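PDB 4JCQ: ATP-dependent Clp protease proteolytic subunit from Listeria monocytogenes, which probably cleaves peptide bonds in misfolded and other proteins as the serine-type proteolytic subunit of an ATP-dependent Clp protease. Local coordinates for residues 102-113 with 173-184. Sequence-based numbering, arbitrary orientation.
Sequences KENRFSLPNTRY and AKDYGIVNEIIE
Arg105 reaches the loop that leaves helix 170-176 with two near-coplanar bonds at its guanidinium edge: NE meets Ile178 O at 2.8 Å, almost straight at 172°, and NH2 meets Gly177 O at 2.9 Å. The bend at chi3 (-65°) turns the group onto the carbonyls of Gly177, which closes the helix with a Schellman motif, and of the next residue; NH1 bonds Ala100 O and NH2 also Ala150 O, fixing the plane's rotation. Next comes parallel pairing, in which Ser107 N donates to Glu181 O (3.0 Å) and Ser107 O accepts from Ile183 N (2.9 Å). Packing is tight on the Ser107 face: Val179 sets CG1 against Ser107 CB and CG2 over one face of the Tyr113 ring, 3.5 Å from CZ, while Ala173 CB and Ile178 CG2 approach obliquely. Tyr113 OH donates to Ser107 OG (2.7 Å), which in turn donates to Leu108 O. On the opposite face the partly exposed Glu181 carboxylate lies outside the buried Phe106 ring, planes 52° apart. The solvent side is the helix end, where exposed Lys102 NZ reaches Lys174 O and Val179 O through a water. Strand 181-182 is the sheet's outermost within this chain, with 105-108 between it and 81-86; helix 92-97 packs against Arg105, Tyr113, Ile178 and Val179.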
loop_
_atom_site.group_PDB
_atom_site.type_symbol
_atom_site.label_atom_id
_atom_site.label_comp_id
_atom_site.label_asym_id
_atom_site.label_seq_id
_atom_site.Cartn_x
_atom_site.Cartn_y
_atom_site.Cartn_z
ATOM N N LYS H 102 7.400 40.337 -3.978
ATOM C CA LYS H 102 8.706 40.529 -3.339
ATOM C C LYS H 102 8.645 40.652 -1.815
ATOM O O LYS H 102 9.402 39.985 -1.113
ATOM C CB LYS H 102 9.451 41.723 -3.944
ATOM C CG LYS H 102 10.941 41.724 -3.638
ATOM C CD LYS H 102 11.682 42.781 -4.439
ATOM C CE LYS H 102 13.187 42.562 -4.376
ATOM N NZ LYS H 102 13.733 42.707 -2.996
ATOM N N GLU H 103 7.739 41.488 -1.311
ATOM C CA GLU H 103 7.610 41.699 0.139
ATOM C C GLU H 103 7.082 40.483 0.914
ATOM O O GLU H 103 7.114 40.467 2.144
ATOM C CB GLU H 103 6.805 42.972 0.466
ATOM C CG GLU H 103 5.865 43.467 -0.627
ATOM C CD GLU H 103 4.462 42.895 -0.529
ATOM O OE1 GLU H 103 3.950 42.738 0.600
ATOM O OE2 GLU H 103 3.860 42.622 -1.590
ATOM N N ASN H 104 6.627 39.464 0.187
ATOM C CA ASN H 104 6.154 38.217 0.790
ATOM C C ASN H 104 7.140 37.053 0.631
ATOM O O ASN H 104 6.779 35.893 0.845
ATOM C CB ASN H 104 4.782 37.837 0.221
ATOM C CG ASN H 104 3.714 38.869 0.530
ATOM O OD1 ASN H 104 3.661 39.417 1.631
ATOM N ND2 ASN H 104 2.852 39.137 -0.444
ATOM N N ARG H 105 8.382 37.369 0.268
ATOM C CA ARG H 105 9.406 36.343 0.052
ATOM C C ARG H 105 10.424 36.311 1.190
ATOM O O ARG H 105 11.239 37.227 1.345
ATOM C CB ARG H 105 10.090 36.517 -1.311
ATOM C CG ARG H 105 9.128 36.454 -2.492
ATOM C CD ARG H 105 9.813 36.038 -3.786
ATOM N NE ARG H 105 10.795 37.017 -4.245
ATOM C CZ ARG H 105 10.568 37.942 -5.177
ATOM N NH1 ARG H 105 9.383 38.033 -5.770
ATOM N NH2 ARG H 105 11.538 38.780 -5.518
ATOM N N PHE H 106 10.359 35.242 1.978
ATOM C CA PHE H 106 11.175 35.093 3.178
ATOM C C PHE H 106 12.155 33.933 3.049
ATOM O O PHE H 106 12.012 33.074 2.172
ATOM C CB PHE H 106 10.282 34.869 4.407
ATOM C CG PHE H 106 9.301 35.981 4.663
ATOM C CD1 PHE H 106 8.049 35.979 4.052
ATOM C CD2 PHE H 106 9.621 37.025 5.527
ATOM C CE1 PHE H 106 7.141 37.000 4.290
ATOM C CE2 PHE H 106 8.715 38.049 5.771
ATOM C CZ PHE H 106 7.474 38.035 5.151
ATOM N N SER H 107 13.152 33.913 3.928
ATOM C CA SER H 107 14.071 32.787 4.007
ATOM C C SER H 107 14.477 32.469 5.436
ATOM O O SER H 107 14.712 33.368 6.247
ATOM C CB SER H 107 15.326 33.050 3.177
ATOM O OG SER H 107 16.148 31.895 3.140
ATOM N N LEU H 108 14.553 31.175 5.731
ATOM C CA LEU H 108 15.210 30.699 6.941
ATOM C C LEU H 108 16.728 30.818 6.731
ATOM O O LEU H 108 17.190 30.804 5.588
ATOM C CB LEU H 108 14.772 29.262 7.250
ATOM C CG LEU H 108 13.601 29.030 8.226
ATOM C CD1 LEU H 108 12.645 30.209 8.377
ATOM C CD2 LEU H 108 12.839 27.756 7.887
ATOM N N PRO H 109 17.506 30.959 7.826
ATOM C CA PRO H 109 18.934 31.298 7.704
ATOM C C PRO H 109 19.789 30.281 6.942
ATOM O O PRO H 109 20.661 30.677 6.166
ATOM C CB PRO H 109 19.401 31.392 9.164
ATOM C CG PRO H 109 18.158 31.650 9.949
ATOM C CD PRO H 109 17.092 30.868 9.237
ATOM N N ASN H 110 19.544 28.990 7.159
ATOM C CA ASN H 110 20.358 27.947 6.543
ATOM C C ASN H 110 19.775 27.461 5.219
ATOM O O ASN H 110 19.250 26.347 5.113
ATOM C CB ASN H 110 20.598 26.800 7.525
ATOM C CG ASN H 110 21.513 27.203 8.663
ATOM O OD1 ASN H 110 22.725 27.322 8.483
ATOM N ND2 ASN H 110 20.939 27.422 9.840
ATOM N N THR H 111 19.879 28.327 4.215
ATOM C CA THR H 111 19.315 28.090 2.894
ATOM C C THR H 111 20.264 28.640 1.838
ATOM O O THR H 111 20.844 29.714 2.015
ATOM C CB THR H 111 17.939 28.779 2.738
ATOM O OG1 THR H 111 17.133 28.513 3.891
ATOM C CG2 THR H 111 17.206 28.289 1.487
ATOM N N ARG H 112 20.427 27.895 0.749
ATOM C CA ARG H 112 21.149 28.389 -0.421
ATOM C C ARG H 112 20.243 28.403 -1.653
ATOM O O ARG H 112 19.284 27.629 -1.740
ATOM C CB ARG H 112 22.439 27.595 -0.673
ATOM C CG ARG H 112 22.309 26.085 -0.570
ATOM C CD ARG H 112 23.614 25.405 -0.952
ATOM N NE ARG H 112 23.510 23.949 -0.912
ATOM C CZ ARG H 112 24.308 23.117 -1.579
ATOM N NH1 ARG H 112 24.135 21.805 -1.478
ATOM N NH2 ARG H 112 25.274 23.593 -2.352
ATOM N N TYR H 113 20.553 29.299 -2.587
ATOM C CA TYR H 113 19.710 29.565 -3.754
ATOM C C TYR H 113 20.516 29.458 -5.044
ATOM O O TYR H 113 21.670 29.885 -5.096
ATOM C CB TYR H 113 19.088 30.965 -3.647
ATOM C CG TYR H 113 18.084 31.103 -2.520
ATOM C CD1 TYR H 113 16.715 31.053 -2.773
ATOM C CD2 TYR H 113 18.505 31.264 -1.199
ATOM C CE1 TYR H 113 15.792 31.166 -1.744
ATOM C CE2 TYR H 113 17.590 31.377 -0.163
ATOM C CZ TYR H 113 16.235 31.323 -0.444
ATOM O OH TYR H 113 15.324 31.428 0.577
ATOM N N ALA H 173 21.461 35.996 -1.931
ATOM C CA ALA H 173 20.136 35.865 -2.538
ATOM C C ALA H 173 19.250 37.062 -2.204
ATOM O O ALA H 173 18.408 37.464 -3.010
ATOM C CB ALA H 173 19.476 34.567 -2.099
ATOM N N LYS H 174 19.452 37.624 -1.013
ATOM C CA LYS H 174 18.776 38.849 -0.597
ATOM C C LYS H 174 19.253 40.037 -1.438
ATOM O O LYS H 174 18.439 40.813 -1.940
ATOM C CB LYS H 174 19.009 39.107 0.895
ATOM C CG LYS H 174 18.160 40.218 1.496
ATOM C CD LYS H 174 18.421 40.344 2.989
ATOM C CE LYS H 174 17.523 41.384 3.635
ATOM N NZ LYS H 174 17.883 42.776 3.251
ATOM N N ASP H 175 20.569 40.160 -1.601
ATOM C CA ASP H 175 21.166 41.221 -2.418
ATOM C C ASP H 175 20.771 41.108 -3.893
ATOM O O ASP H 175 20.664 42.116 -4.592
ATOM C CB ASP H 175 22.693 41.209 -2.286
ATOM C CG ASP H 175 23.170 41.520 -0.872
ATOM O OD1 ASP H 175 24.314 41.148 -0.542
ATOM O OD2 ASP H 175 22.410 42.133 -0.091
ATOM N N TYR H 176 20.554 39.874 -4.347
ATOM C CA TYR H 176 20.174 39.588 -5.729
ATOM C C TYR H 176 18.729 39.992 -6.030
ATOM O O TYR H 176 18.374 40.226 -7.186
ATOM C CB TYR H 176 20.368 38.096 -6.015
ATOM C CG TYR H 176 20.543 37.745 -7.475
ATOM C CD1 TYR H 176 21.801 37.784 -8.075
ATOM C CD2 TYR H 176 19.454 37.354 -8.252
ATOM C CE1 TYR H 176 21.968 37.455 -9.412
ATOM C CE2 TYR H 176 19.610 37.019 -9.587
ATOM C CZ TYR H 176 20.868 37.072 -10.162
ATOM O OH TYR H 176 21.025 36.740 -11.486
ATOM N N GLY H 177 17.903 40.070 -4.989
ATOM C CA GLY H 177 16.489 40.411 -5.140
ATOM C C GLY H 177 15.557 39.210 -5.115
ATOM O O GLY H 177 14.364 39.339 -5.398
ATOM N N ILE H 178 16.100 38.042 -4.779
ATOM C CA ILE H 178 15.303 36.818 -4.647
ATOM C C ILE H 178 14.596 36.812 -3.292
ATOM O O ILE H 178 13.367 36.728 -3.221
ATOM C CB ILE H 178 16.171 35.547 -4.805
ATOM C CG1 ILE H 178 16.819 35.504 -6.193
ATOM C CG2 ILE H 178 15.344 34.287 -4.567
ATOM C CD1 ILE H 178 18.026 34.588 -6.279
ATOM N N VAL H 179 15.385 36.911 -2.225
ATOM C CA VAL H 179 14.870 36.945 -0.858
ATOM C C VAL H 179 14.690 38.397 -0.421
ATOM O O VAL H 179 15.570 39.227 -0.648
ATOM C CB VAL H 179 15.832 36.226 0.116
ATOM C CG1 VAL H 179 15.341 36.332 1.555
ATOM C CG2 VAL H 179 16.006 34.767 -0.283
ATOM N N ASN H 180 13.552 38.700 0.198
ATOM C CA ASN H 180 13.309 40.038 0.731
ATOM C C ASN H 180 13.738 40.171 2.188
ATOM O O ASN H 180 14.337 41.177 2.575
ATOM C CB ASN H 180 11.837 40.428 0.584
ATOM C CG ASN H 180 11.603 41.920 0.761
ATOM O OD1 ASN H 180 10.817 42.341 1.611
ATOM N ND2 ASN H 180 12.283 42.724 -0.045
ATOM N N GLU H 181 13.433 39.152 2.988
ATOM C CA GLU H 181 13.685 39.195 4.424
ATOM C C GLU H 181 14.150 37.840 4.954
ATOM O O GLU H 181 13.539 36.808 4.673
ATOM C CB GLU H 181 12.421 39.650 5.163
ATOM C CG GLU H 181 12.637 40.046 6.615
ATOM C CD GLU H 181 11.374 40.566 7.282
ATOM O OE1 GLU H 181 11.322 40.564 8.530
ATOM O OE2 GLU H 181 10.433 40.979 6.567
ATOM N N ILE H 182 15.240 37.858 5.715
ATOM C CA ILE H 182 15.739 36.660 6.384
ATOM C C ILE H 182 15.163 36.616 7.797
ATOM O O ILE H 182 15.307 37.569 8.567
ATOM C CB ILE H 182 17.284 36.622 6.421
ATOM C CG1 ILE H 182 17.853 36.736 5.001
ATOM C CG2 ILE H 182 17.779 35.350 7.105
ATOM C CD1 ILE H 182 19.326 37.082 4.942
ATOM N N ILE H 183 14.499 35.511 8.124
ATOM C CA ILE H 183 13.846 35.352 9.425
ATOM C C ILE H 183 14.335 34.104 10.163
ATOM O O ILE H 183 14.642 33.083 9.544
ATOM C CB ILE H 183 12.301 35.334 9.303
ATOM C CG1 ILE H 183 11.841 34.275 8.287
ATOM C CG2 ILE H 183 11.783 36.719 8.930
ATOM C CD1 ILE H 183 10.367 33.932 8.355
ATOM N N GLU H 184 14.406 34.203 11.486
ATOM C CA GLU H 184 14.823 33.090 12.329
ATOM C C GLU H 184 13.666 32.584 13.194
ATOM O O GLU H 184 13.598 31.395 13.514
ATOM C CB GLU H 184 16.003 33.507 13.212
ATOM C CG GLU H 184 16.751 32.348 13.857
ATOM C CD GLU H 184 17.804 32.800 14.854
ATOM O OE1 GLU H 184 17.973 32.112 15.884
ATOM O OE2 GLU H 184 18.462 33.836 14.617
HETATM O O HOH W 1 15.907 41.963 -1.547
#